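Local coordinates for protein ribose-phosphate pyrophosphokinase (Mycobacterium smegmatis, PDB 5MP7) that probably catalyses the transfer of a pyrophosphoryl group from ATP to ribose 5-phosphate, making phosphoribosyl pyrophosphate for nucleotide biosynthesis with the help of magnesium, at residues Y102-K107 / D230-T235; V174-P177 / R181-V184; V50-S55 / I82-R87. All coordinates share one frame; numbering follows the deposited sequence.

Contact 1. Residues Y102-K107 / D230-T235. With ACT (acetate ion), chain D.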
ATOM      1  N   TYR A 102       6.174  37.010 -43.714  1.00 23.52           N
ATOM      2  CA  TYR A 102       7.600  37.052 -43.753  1.00 22.25           C
ATOM      3  C   TYR A 102       8.150  38.071 -44.734  1.00 23.83           C
ATOM      4  O   TYR A 102       9.329  38.015 -45.080  1.00 25.10           O
ATOM      5  CB  TYR A 102       8.184  35.648 -44.013  1.00 23.07           C
ATOM      6  CG  TYR A 102       8.005  34.765 -42.855  1.00 21.33           C
ATOM      7  CD1 TYR A 102       8.869  34.831 -41.806  1.00 21.81           C
ATOM      8  CD2 TYR A 102       6.929  33.882 -42.784  1.00 22.62           C
ATOM      9  CE1 TYR A 102       8.723  34.010 -40.711  1.00 22.14           C
ATOM     10  CE2 TYR A 102       6.755  33.051 -41.701  1.00 21.35           C
ATOM     11  CZ  TYR A 102       7.664  33.120 -40.660  1.00 22.12           C
ATOM     12  OH  TYR A 102       7.470  32.387 -39.530  1.00 21.41           O
ATOM     13  N   ALA A 103       7.332  39.005 -45.188  1.00 25.95           N
ATOM     14  CA  ALA A 103       7.782  40.026 -46.166  1.00 28.09           C
ATOM     15  C   ALA A 103       8.935  40.861 -45.667  1.00 30.41           C
ATOM     16  O   ALA A 103       9.760  41.262 -46.469  1.00 32.50           O
ATOM     17  CB  ALA A 103       6.638  40.917 -46.598  1.00 25.88           C
ATOM     18  N   ARG A 104       9.011  41.096 -44.353  1.00 33.25           N
ATOM     19  CA  ARG A 104      10.123  41.845 -43.797  1.00 37.81           C
ATOM     20  C   ARG A 104      11.474  41.124 -43.873  1.00 42.18           C
ATOM     21  O   ARG A 104      12.514  41.777 -43.961  1.00 48.58           O
ATOM     22  CB  ARG A 104       9.819  42.289 -42.382  1.00 40.34           C
ATOM     23  CG  ARG A 104       8.850  43.465 -42.359  1.00 47.04           C
ATOM     24  CD  ARG A 104       8.374  43.776 -40.952  1.00 53.20           C
ATOM     25  NE  ARG A 104       7.665  42.636 -40.371  1.00 59.15           N
ATOM     26  CZ  ARG A 104       7.226  42.566 -39.111  1.00 62.82           C
ATOM     27  NH1 ARG A 104       7.415  43.567 -38.253  1.00 59.27           N
ATOM     28  NH2 ARG A 104       6.572  41.483 -38.717  1.00 66.05           N
ATOM     29  N   GLN A 105      11.468  39.791 -43.875  1.00 43.76           N
ATOM     30  CA  GLN A 105      12.692  39.004 -44.077  1.00 41.93           C
ATOM     31  C   GLN A 105      12.932  38.708 -45.571  1.00 38.52           C
ATOM     32  O   GLN A 105      12.817  37.581 -46.011  1.00 34.63           O
ATOM     33  CB  GLN A 105      12.606  37.739 -43.243  1.00 44.81           C
ATOM     34  CG  GLN A 105      13.915  36.962 -43.142  1.00 53.18           C
ATOM     35  CD  GLN A 105      14.996  37.691 -42.353  1.00 57.26           C
ATOM     36  OE1 GLN A 105      14.740  38.247 -41.287  1.00 60.48           O
ATOM     37  NE2 GLN A 105      16.204  37.714 -42.888  1.00 59.99           N
ATOM     38  N   ASP A 106      13.241  39.756 -46.351  1.00 39.98           N
ATOM     39  CA  ASP A 106      13.428  39.663 -47.842  1.00 39.49           C
ATOM     40  C   ASP A 106      14.886  39.803 -48.295  1.00 36.44           C
ATOM     41  O   ASP A 106      15.171  39.969 -49.470  1.00 31.73           O
ATOM     42  CB  ASP A 106      12.564  40.702 -48.559  1.00 43.62           C
ATOM     43  CG  ASP A 106      12.752  42.145 -48.020  1.00 51.63           C
ATOM     44  OD1 ASP A 106      13.642  42.409 -47.153  1.00 61.56           O
ATOM     45  OD2 ASP A 106      11.970  43.031 -48.457  1.00 59.35           O
ATOM     46  N   LYS A 107      15.793  39.768 -47.327  1.00 39.09           N
ATOM     47  CA  LYS A 107      17.236  39.808 -47.556  1.00 46.63           C
ATOM     48  C   LYS A 107      17.963  39.347 -46.289  1.00 42.94           C
ATOM     49  O   LYS A 107      17.347  39.244 -45.245  1.00 41.91           O
ATOM     50  CB  LYS A 107      17.695  41.224 -47.905  1.00 49.07           C
ATOM     51  CG  LYS A 107      17.552  42.205 -46.757  1.00 53.04           C
ATOM     52  CD  LYS A 107      17.708  43.580 -47.306  1.00 57.09           C
ATOM     53  CE  LYS A 107      18.155  44.555 -46.196  1.00 60.92           C
ATOM     54  NZ  LYS A 107      19.641  44.646 -46.306  1.00 67.84           N
ATOM     55  N   ASP A 230       3.335  54.670 -43.836  1.00 42.85           N
ATOM     56  CA  ASP A 230       4.108  53.448 -43.717  1.00 45.21           C
ATOM     57  C   ASP A 230       3.373  52.275 -44.370  1.00 43.27           C
ATOM     58  O   ASP A 230       2.193  52.342 -44.637  1.00 40.94           O
ATOM     59  CB  ASP A 230       4.424  53.152 -42.239  1.00 53.09           C
ATOM     60  CG  ASP A 230       5.850  52.546 -42.034  1.00 61.38           C
ATOM     61  OD1 ASP A 230       6.531  52.244 -43.033  1.00 62.02           O
ATOM     62  OD2 ASP A 230       6.323  52.407 -40.868  1.00 62.04           O
ATOM     63  N   ASP A 231       4.092  51.218 -44.687  1.00 42.94           N
ATOM     64  CA  ASP A 231       3.488  49.986 -45.176  1.00 43.06           C
ATOM     65  C   ASP A 231       2.633  49.289 -44.141  1.00 40.37           C
ATOM     66  O   ASP A 231       1.518  48.842 -44.454  1.00 39.09           O
ATOM     67  CB  ASP A 231       4.562  49.049 -45.763  1.00 50.73           C
ATOM     68  CG  ASP A 231       5.615  48.601 -44.733  1.00 60.28           C
ATOM     69  OD1 ASP A 231       5.833  49.314 -43.720  1.00 64.86           O
ATOM     70  OD2 ASP A 231       6.265  47.552 -44.951  1.00 69.35           O
ATOM     71  N   MET A 232       3.116  49.232 -42.908  1.00 38.69           N
ATOM     72  CA  MET A 232       2.403  48.562 -41.835  1.00 44.86           C
ATOM     73  C   MET A 232       2.652  49.244 -40.512  1.00 42.63           C
ATOM     74  O   MET A 232       3.635  49.944 -40.357  1.00 45.34           O
ATOM     75  CB  MET A 232       2.847  47.106 -41.747  1.00 46.33           C
ATOM     76  CG  MET A 232       4.232  46.909 -41.175  1.00 52.77           C
ATOM     77  SD  MET A 232       4.611  45.184 -40.896  1.00 60.66           S
ATOM     78  CE  MET A 232       4.830  44.584 -42.590  1.00 55.82           C
ATOM     79  N   ILE A 233       1.777  48.994 -39.556  1.00 42.25           N
ATOM     80  CA  ILE A 233       2.021  49.381 -38.183  1.00 43.82           C
ATOM     81  C   ILE A 233       2.003  48.114 -37.375  1.00 44.10           C
ATOM     82  O   ILE A 233       0.975  47.433 -37.348  1.00 44.46           O
ATOM     83  CB  ILE A 233       0.911  50.298 -37.669  1.00 46.27           C
ATOM     84  CG1 ILE A 233       0.791  51.541 -38.551  1.00 52.41           C
ATOM     85  CG2 ILE A 233       1.195  50.714 -36.237  1.00 46.28           C
ATOM     86  CD1 ILE A 233      -0.541  52.243 -38.421  1.00 53.67           C
ATOM     87  N   ASP A 234       3.116  47.792 -36.717  1.00 46.53           N
ATOM     88  CA  ASP A 234       3.176  46.612 -35.878  1.00 52.12           C
ATOM     89  C   ASP A 234       2.999  46.900 -34.378  1.00 53.59           C
ATOM     90  O   ASP A 234       1.906  46.716 -33.862  1.00 58.68           O
ATOM     91  CB  ASP A 234       4.433  45.788 -36.172  1.00 64.92           C
ATOM     92  CG  ASP A 234       4.425  44.476 -35.453  1.00 78.74           C
ATOM     93  OD1 ASP A 234       3.364  44.021 -35.011  1.00 86.92           O
ATOM     94  OD2 ASP A 234       5.488  43.879 -35.342  1.00 89.87           O
ATOM     95  N   THR A 235       4.060  47.287 -33.663  1.00 55.64           N
ATOM     96  CA  THR A 235       3.962  47.614 -32.211  1.00 52.97           C
ATOM     97  C   THR A 235       3.686  49.098 -32.000  1.00 50.76           C
ATOM     98  O   THR A 235       3.272  49.498 -30.909  1.00 46.91           O
ATOM     99  CB  THR A 235       5.253  47.273 -31.456  1.00 54.17           C
ATOM    100  OG1 THR A 235       6.365  47.957 -32.084  1.00 55.44           O
ATOM    101  CG2 THR A 235       5.497  45.779 -31.508  1.00 55.97           C
TER
HETATM  102  C   ACT D 401       7.044  49.105 -35.238  1.00 61.20           C
HETATM  103  O   ACT D 401       6.169  49.987 -35.537  1.00 56.52           O
HETATM  104  OXT ACT D 401       6.759  48.001 -34.722  1.00 54.71           O
HETATM  105  CH3 ACT D 401       8.515  49.312 -35.473  1.00 63.60           C

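Contact 2. Residues V174-P177 / R181-V184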
ATOM      1  N   VAL A 174       4.207  65.225 -46.873  1.00 33.56           N
ATOM      2  CA  VAL A 174       4.241  63.775 -46.720  1.00 29.31           C
ATOM      3  C   VAL A 174       5.521  63.452 -45.994  1.00 30.38           C
ATOM      4  O   VAL A 174       6.565  63.950 -46.366  1.00 32.87           O
ATOM      5  CB  VAL A 174       4.143  63.057 -48.065  1.00 27.52           C
ATOM      6  CG1 VAL A 174       4.144  61.570 -47.863  1.00 28.32           C
ATOM      7  CG2 VAL A 174       2.851  63.404 -48.752  1.00 28.37           C
ATOM      8  N   VAL A 175       5.448  62.640 -44.950  1.00 32.22           N
ATOM      9  CA  VAL A 175       6.624  62.296 -44.131  1.00 31.00           C
ATOM     10  C   VAL A 175       6.824  60.789 -44.095  1.00 32.44           C
ATOM     11  O   VAL A 175       5.897  60.031 -43.793  1.00 30.47           O
ATOM     12  CB  VAL A 175       6.469  62.792 -42.700  1.00 32.16           C
ATOM     13  CG1 VAL A 175       7.727  62.528 -41.899  1.00 33.38           C
ATOM     14  CG2 VAL A 175       6.149  64.274 -42.698  1.00 36.26           C
ATOM     15  N   SER A 176       8.037  60.352 -44.377  1.00 33.21           N
ATOM     16  CA  SER A 176       8.392  58.950 -44.234  1.00 35.94           C
ATOM     17  C   SER A 176       9.037  58.712 -42.864  1.00 36.47           C
ATOM     18  O   SER A 176       9.946  59.420 -42.467  1.00 35.93           O
ATOM     19  CB  SER A 176       9.360  58.545 -45.325  1.00 38.22           C
ATOM     20  OG  SER A 176       9.581  57.145 -45.255  1.00 43.99           O
ATOM     21  N   PRO A 177       8.572  57.711 -42.124  1.00 40.35           N
ATOM     22  CA  PRO A 177       9.094  57.492 -40.766  1.00 43.94           C
ATOM     23  C   PRO A 177      10.506  56.918 -40.736  1.00 49.34           C
ATOM     24  O   PRO A 177      11.110  56.856 -39.665  1.00 49.52           O
ATOM     25  CB  PRO A 177       8.095  56.527 -40.136  1.00 44.07           C
ATOM     26  CG  PRO A 177       7.360  55.921 -41.282  1.00 42.97           C
ATOM     27  CD  PRO A 177       7.541  56.746 -42.501  1.00 40.32           C
ATOM     28  N   ARG A 181      11.458  54.022 -46.752  1.00 51.43           N
ATOM     29  CA  ARG A 181      10.149  54.229 -47.310  1.00 53.44           C
ATOM     30  C   ARG A 181       9.982  55.562 -48.072  1.00 48.27           C
ATOM     31  O   ARG A 181       8.889  55.938 -48.519  1.00 43.53           O
ATOM     32  CB  ARG A 181       9.320  54.127 -46.049  1.00 62.35           C
ATOM     33  CG  ARG A 181       7.854  54.366 -46.055  1.00 73.54           C
ATOM     34  CD  ARG A 181       7.023  53.225 -46.611  1.00 82.48           C
ATOM     35  NE  ARG A 181       5.667  53.714 -46.890  1.00 85.17           N
ATOM     36  CZ  ARG A 181       4.755  53.093 -47.635  1.00 75.68           C
ATOM     37  NH1 ARG A 181       4.980  51.908 -48.200  1.00 70.99           N
ATOM     38  NH2 ARG A 181       3.578  53.676 -47.787  1.00 75.79           N
ATOM     39  N   VAL A 182      11.090  56.244 -48.321  1.00 43.88           N
ATOM     40  CA  VAL A 182      11.040  57.590 -48.928  1.00 40.91           C
ATOM     41  C   VAL A 182      10.469  57.563 -50.356  1.00 38.61           C
ATOM     42  O   VAL A 182       9.730  58.458 -50.731  1.00 35.23           O
ATOM     43  CB  VAL A 182      12.418  58.282 -48.880  1.00 38.39           C
ATOM     44  CG1 VAL A 182      12.378  59.662 -49.513  1.00 41.66           C
ATOM     45  CG2 VAL A 182      12.873  58.408 -47.442  1.00 37.73           C
ATOM     46  N   ARG A 183      10.767  56.521 -51.117  1.00 38.67           N
ATOM     47  CA  ARG A 183      10.285  56.429 -52.481  1.00 45.08           C
ATOM     48  C   ARG A 183       8.766  56.343 -52.557  1.00 46.83           C
ATOM     49  O   ARG A 183       8.149  56.954 -53.419  1.00 44.03           O
ATOM     50  CB  ARG A 183      10.914  55.217 -53.206  1.00 52.59           C
ATOM     51  CG  ARG A 183      10.386  54.929 -54.622  1.00 58.61           C
ATOM     52  CD  ARG A 183      10.526  56.121 -55.540  1.00 62.24           C
ATOM     53  NE  ARG A 183       9.597  56.020 -56.661  1.00 70.28           N
ATOM     54  CZ  ARG A 183       9.056  57.058 -57.326  1.00 73.40           C
ATOM     55  NH1 ARG A 183       9.337  58.330 -57.023  1.00 74.54           N
ATOM     56  NH2 ARG A 183       8.214  56.820 -58.336  1.00 71.28           N
ATOM     57  N   VAL A 184       8.164  55.554 -51.673  1.00 46.51           N
ATOM     58  CA  VAL A 184       6.717  55.409 -51.678  1.00 43.07           C
ATOM     59  C   VAL A 184       6.117  56.737 -51.244  1.00 41.27           C
ATOM     60  O   VAL A 184       5.133  57.189 -51.813  1.00 39.21           O
ATOM     61  CB  VAL A 184       6.215  54.241 -50.785  1.00 42.87           C
ATOM     62  CG1 VAL A 184       4.689  54.196 -50.795  1.00 44.07           C
ATOM     63  CG2 VAL A 184       6.763  52.909 -51.306  1.00 41.75           C
TER

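Contact 3. Residues V50-S55 / I82-R87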
ATOM      1  N   VAL A  50      -8.484  19.517 -43.129  1.00 37.20           N
ATOM      2  CA  VAL A  50      -9.208  20.262 -44.144  1.00 33.09           C
ATOM      3  C   VAL A  50      -9.959  19.279 -44.989  1.00 31.72           C
ATOM      4  O   VAL A  50      -9.388  18.303 -45.410  1.00 35.05           O
ATOM      5  CB  VAL A  50      -8.223  21.129 -44.981  1.00 36.66           C
ATOM      6  CG1 VAL A  50      -8.686  21.347 -46.419  1.00 37.71           C
ATOM      7  CG2 VAL A  50      -8.037  22.504 -44.325  1.00 39.71           C
ATOM      8  N   ARG A  51     -11.222  19.550 -45.291  1.00 30.71           N
ATOM      9  CA  ARG A  51     -11.955  18.749 -46.259  1.00 34.82           C
ATOM     10  C   ARG A  51     -12.962  19.581 -47.016  1.00 32.14           C
ATOM     11  O   ARG A  51     -13.696  20.327 -46.419  1.00 30.86           O
ATOM     12  CB  ARG A  51     -12.673  17.612 -45.562  1.00 38.96           C
ATOM     13  CG  ARG A  51     -13.288  16.621 -46.542  1.00 47.12           C
ATOM     14  CD  ARG A  51     -14.005  15.501 -45.798  1.00 51.68           C
ATOM     15  NE  ARG A  51     -14.993  16.086 -44.901  1.00 52.74           N
ATOM     16  CZ  ARG A  51     -15.324  15.640 -43.698  1.00 55.81           C
ATOM     17  NH1 ARG A  51     -14.769  14.540 -43.182  1.00 60.41           N
ATOM     18  NH2 ARG A  51     -16.230  16.315 -43.001  1.00 55.50           N
ATOM     19  N   PHE A  52     -12.990  19.452 -48.336  1.00 35.26           N
ATOM     20  CA  PHE A  52     -13.940  20.219 -49.128  1.00 38.64           C
ATOM     21  C   PHE A  52     -15.248  19.461 -49.196  1.00 40.45           C
ATOM     22  O   PHE A  52     -15.257  18.264 -49.427  1.00 33.58           O
ATOM     23  CB  PHE A  52     -13.413  20.528 -50.512  1.00 38.30           C
ATOM     24  CG  PHE A  52     -12.175  21.363 -50.487  1.00 42.50           C
ATOM     25  CD1 PHE A  52     -12.165  22.590 -49.839  1.00 40.61           C
ATOM     26  CD2 PHE A  52     -11.012  20.926 -51.114  1.00 45.85           C
ATOM     27  CE1 PHE A  52     -11.023  23.357 -49.809  1.00 41.71           C
ATOM     28  CE2 PHE A  52      -9.864  21.696 -51.085  1.00 42.60           C
ATOM     29  CZ  PHE A  52      -9.864  22.902 -50.420  1.00 42.09           C
ATOM     30  N   ASP A  53     -16.353  20.174 -49.013  1.00 42.01           N
ATOM     31  CA  ASP A  53     -17.660  19.531 -48.918  1.00 46.27           C
ATOM     32  C   ASP A  53     -18.504  19.657 -50.178  1.00 46.07           C
ATOM     33  O   ASP A  53     -19.677  19.332 -50.164  1.00 51.40           O
ATOM     34  CB  ASP A  53     -18.362  20.021 -47.660  1.00 47.89           C
ATOM     35  CG  ASP A  53     -17.646  19.541 -46.373  1.00 53.42           C
ATOM     36  OD1 ASP A  53     -17.067  18.423 -46.344  1.00 50.11           O
ATOM     37  OD2 ASP A  53     -17.648  20.288 -45.386  1.00 62.14           O
ATOM     38  N   GLU A  54     -17.888  20.071 -51.280  1.00 45.96           N
ATOM     39  CA  GLU A  54     -18.489  19.974 -52.612  1.00 48.68           C
ATOM     40  C   GLU A  54     -17.372  19.743 -53.613  1.00 48.45           C
ATOM     41  O   GLU A  54     -16.182  19.826 -53.243  1.00 51.88           O
ATOM     42  CB  GLU A  54     -19.302  21.236 -52.955  1.00 55.33           C
ATOM     43  CG  GLU A  54     -18.657  22.550 -52.535  1.00 63.68           C
ATOM     44  CD  GLU A  54     -19.503  23.787 -52.872  1.00 70.04           C
ATOM     45  OE1 GLU A  54     -19.735  24.039 -54.075  1.00 69.22           O
ATOM     46  OE2 GLU A  54     -19.912  24.528 -51.932  1.00 65.62           O
ATOM     47  N   SER A  55     -17.732  19.434 -54.866  1.00 43.47           N
ATOM     48  CA  SER A  55     -16.728  19.106 -55.887  1.00 41.35           C
ATOM     49  C   SER A  55     -15.874  20.309 -56.251  1.00 36.63           C
ATOM     50  O   SER A  55     -16.385  21.420 -56.324  1.00 37.60           O
ATOM     51  CB  SER A  55     -17.347  18.539 -57.172  1.00 41.39           C
ATOM     52  OG  SER A  55     -16.325  17.898 -57.967  1.00 46.30           O
ATOM     53  N   ILE A  82      -4.260  24.372 -50.635  1.00 22.98           N
ATOM     54  CA  ILE A  82      -3.717  24.334 -51.985  1.00 24.62           C
ATOM     55  C   ILE A  82      -3.329  22.897 -52.419  1.00 24.99           C
ATOM     56  O   ILE A  82      -3.614  22.525 -53.544  1.00 24.47           O
ATOM     57  CB  ILE A  82      -2.554  25.337 -52.129  1.00 25.88           C
ATOM     58  CG1 ILE A  82      -3.107  26.750 -52.065  1.00 23.89           C
ATOM     59  CG2 ILE A  82      -1.812  25.153 -53.453  1.00 25.77           C
ATOM     60  CD1 ILE A  82      -2.092  27.780 -51.707  1.00 24.26           C
ATOM     61  N   ASP A  83      -2.725  22.106 -51.517  1.00 26.50           N
ATOM     62  CA  ASP A  83      -2.453  20.671 -51.743  1.00 26.95           C
ATOM     63  C   ASP A  83      -3.721  19.919 -52.090  1.00 23.70           C
ATOM     64  O   ASP A  83      -3.746  19.076 -52.988  1.00 20.72           O
ATOM     65  CB  ASP A  83      -1.763  20.039 -50.493  1.00 30.96           C
ATOM     66  CG  ASP A  83      -1.499  18.433 -50.598  1.00 37.67           C
ATOM     67  OD1 ASP A  83      -2.458  17.605 -50.502  1.00 40.09           O
ATOM     68  OD2 ASP A  83      -0.322  17.980 -50.714  1.00 43.75           O
ATOM     69  N   ALA A  84      -4.771  20.174 -51.331  1.00 22.39           N
ATOM     70  CA  ALA A  84      -6.023  19.485 -51.551  1.00 22.81           C
ATOM     71  C   ALA A  84      -6.646  19.825 -52.902  1.00 23.13           C
ATOM     72  O   ALA A  84      -7.195  18.962 -53.570  1.00 23.09           O
ATOM     73  CB  ALA A  84      -6.985  19.782 -50.413  1.00 24.84           C
ATOM     74  N   LEU A  85      -6.562  21.082 -53.310  1.00 24.21           N
ATOM     75  CA  LEU A  85      -7.067  21.477 -54.615  1.00 24.62           C
ATOM     76  C   LEU A  85      -6.218  20.897 -55.732  1.00 25.94           C
ATOM     77  O   LEU A  85      -6.733  20.522 -56.781  1.00 23.94           O
ATOM     78  CB  LEU A  85      -7.075  22.994 -54.764  1.00 26.50           C
ATOM     79  CG  LEU A  85      -8.097  23.722 -53.903  1.00 27.83           C
ATOM     80  CD1 LEU A  85      -7.746  25.198 -53.805  1.00 30.78           C
ATOM     81  CD2 LEU A  85      -9.505  23.583 -54.436  1.00 28.77           C
ATOM     82  N   LYS A  86      -4.915  20.827 -55.526  1.00 26.83           N
ATOM     83  CA  LYS A  86      -4.066  20.192 -56.510  1.00 29.13           C
ATOM     84  C   LYS A  86      -4.409  18.699 -56.700  1.00 29.13           C
ATOM     85  O   LYS A  86      -4.497  18.229 -57.846  1.00 31.86           O
ATOM     86  CB  LYS A  86      -2.618  20.369 -56.146  1.00 30.93           C
ATOM     87  CG  LYS A  86      -1.669  19.579 -57.029  1.00 36.43           C
ATOM     88  CD  LYS A  86      -0.202  19.991 -56.843  1.00 40.71           C
ATOM     89  CE  LYS A  86       0.626  19.027 -55.998  1.00 46.78           C
ATOM     90  NZ  LYS A  86       0.737  19.358 -54.541  1.00 49.63           N
ATOM     91  N   ARG A  87      -4.646  17.984 -55.606  1.00 28.80           N
ATOM     92  CA  ARG A  87      -5.046  16.561 -55.691  1.00 33.87           C
ATOM     93  C   ARG A  87      -6.500  16.333 -56.061  1.00 32.12           C
ATOM     94  O   ARG A  87      -6.864  15.212 -56.401  1.00 34.09           O
ATOM     95  CB  ARG A  87      -4.733  15.833 -54.391  1.00 35.08           C
ATOM     96  CG  ARG A  87      -3.246  15.840 -54.189  1.00 38.83           C
ATOM     97  CD  ARG A  87      -2.766  15.088 -52.985  1.00 44.76           C
ATOM     98  NE  ARG A  87      -1.583  14.375 -53.444  1.00 54.34           N
ATOM     99  CZ  ARG A  87      -0.325  14.758 -53.308  1.00 54.60           C
ATOM    100  NH1 ARG A  87      -0.000  15.851 -52.623  1.00 59.65           N
ATOM    101  NH2 ARG A  87       0.634  13.986 -53.826  1.00 57.15           N
TER

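Contact 1. Residues Y102-K107 / D230-T235
The PRPP-binding loop of the type I phosphoribosyltransferase fold meets a long arginine here: Arg104, reaching out of the loop after strand 92-97, touches Met232 and Asp234. The backbones stay well apart, with Arg104 CA 10.4 Å from Met232 CA, so the span calls for long, flexible side chains. Arg104 CD lies 4.0 Å from Met232 CE, while the thioether sulfur sits over one face of the guanidinium, 3.8 Å above its plane and shifted toward the rim. A bend at the last methionine torsion (chi3 72°) turns the methyl toward the arginine's aliphatic part. The charged end of Arg104 continues to Asp234, where NH1 and OD2 form a long salt bridge of 3.5 Å. OD2 approaches at the guanidinium edge, near its plane, but the two flat groups are turned 79° apart. Each has a stronger partner outside the pair: Arg104 NH2 bridges to Glu47 of the second subunit, and Asp234 OD1 bonds to Ser264. Next along, Thr235 N and OG1 donate hydrogen bonds of 3.0 and 2.7 Å to OXT of an acetate, probably from the crystallisation liquor. Arg104 is predicted to bind ATP, and Asp234 and Thr235 ribose 5-phosphate; this anion capture is consistent with the sugar-phosphate pocket of the PRPP-binding loop.

Contact 2. Residues V174-P177 / R181-V184
Strand 172-176 runs out at Ser176 and the chain doubles back through a short loop into helix 182-191, bringing Ser176 CA within 5.6 Å of Val182 CA. At so close an approach a small side chain is needed, and serine fits the corner. Its hydroxyl stands anti to the backbone N (chi1 -174°), a rotation that aims OG at the helix start, where it lies 3.1 Å from Arg181 CB and 3.4 Å from Arg181 CG. These are tight packing contacts; the polar need of OG is met by the carbonyl of Asp178 in the intervening loop, so the serine ties the turn to the end of its own strand. Val182, the first helical residue, lays its CG2 branch 4.1 Å from Ser176 CB and also packs on Phe199 of the neighbouring strand, a place suited to a branched apolar residue. Arg181 occupies the N-cap position. Its CG passes 4.3 Å from Pro177 CD, and a bend at chi2 (77°) helps carry the guanidinium away from the serine. There the flat group has Val184 CG1 3.1 Å above one face, near the rim, while NH2 bonds to Thr229 on strand 225-230. Pro177 has no N-H to donate to a neighbouring strand, which suits the point where the strand gives way to the loop; its carbonyl accepts a bond from Lys202, the predicted active-site lysine. Asp178, predicted to bind magnesium, sits in the loop between the two segments. A functional loop at the carboxyl end of a parallel strand, followed at once by a helix, is characteristic of the beta-alpha-beta unit in alpha/beta folds, here strand 172-176, helix 182-191 and strand 197-202.

Contact 3. Residues V50-S55 / I82-R87
Lys86 N bonds to Ile82 O at 2.9 Å, closing the helical turn whose Ala84 and Leu85 pack on the ring of Phe52. That ring hangs from the end of strand 48-52 with CG anti to the carbonyl carbon (chi1 -62°), which directs it at the helix. Its CE2 corner does most of the touching. Ala84 CB comes to 3.5 Å from CE2, a close approach that the small alanine methyl allows on the side of the helix nearest the strand. Leu85 arrives beside it: its CD2 branch is 3.9 Å from Phe52 CE2, and its CG is 4.0 Å from Phe52 CZ. Both aliphatic groups meet the ring obliquely, while the leucine side chain as a whole crosses the phenylalanine at about a right angle. Leucine suits this place because it also reaches down to Ala61, Val63 and Ile93 on the parallel sheet, and Phe15 joins the cluster by packing edge-to-face with Phe52. Charged residues border this apolar contact. Arg51, whose CB points away from the helix, forms a salt bridge with Asp53, its weak hydrogen bond running from NE to OD1 at 3.4 Å. On the helix, Arg87 NH1 makes a salt bridge of 2.9 Å to Asp83 OD2, one turn earlier, again with a weak hydrogen bond, and Asp83 OD1 is held by the backbone N of Ile115 of the second subunit. Phe52 is also joined to that subunit by backbone hydrogen bonds. What results is a two-stranded antiparallel hairpin, 38-42 with 48-52, packed through Phe52 on helix 71-87 of the N-terminal alpha/beta domain, at a subunit interface.

How the contacts relate
From the N terminus, contact 3 closes first: helix 71-87 returns to residues 50-55 after 26 residues that include strand 60-64, settling the hairpin on the N-terminal domain. Contact 1 opens only afterwards, at 102-107, and shuts with 230-235, bringing the N-terminal half of the chain against the C-terminal half. Contact 2 is local and falls within that long excursion, joining strand 172-176 to the helix that follows it. Contacts 1 and 2 touch, Arg181 NE lying 3.5 Å from Asp230 CA, and together border the predicted active site. Contact 3 lies remote from both, its centre about 31 Å from that of contact 1, yet these two both meet the second subunit.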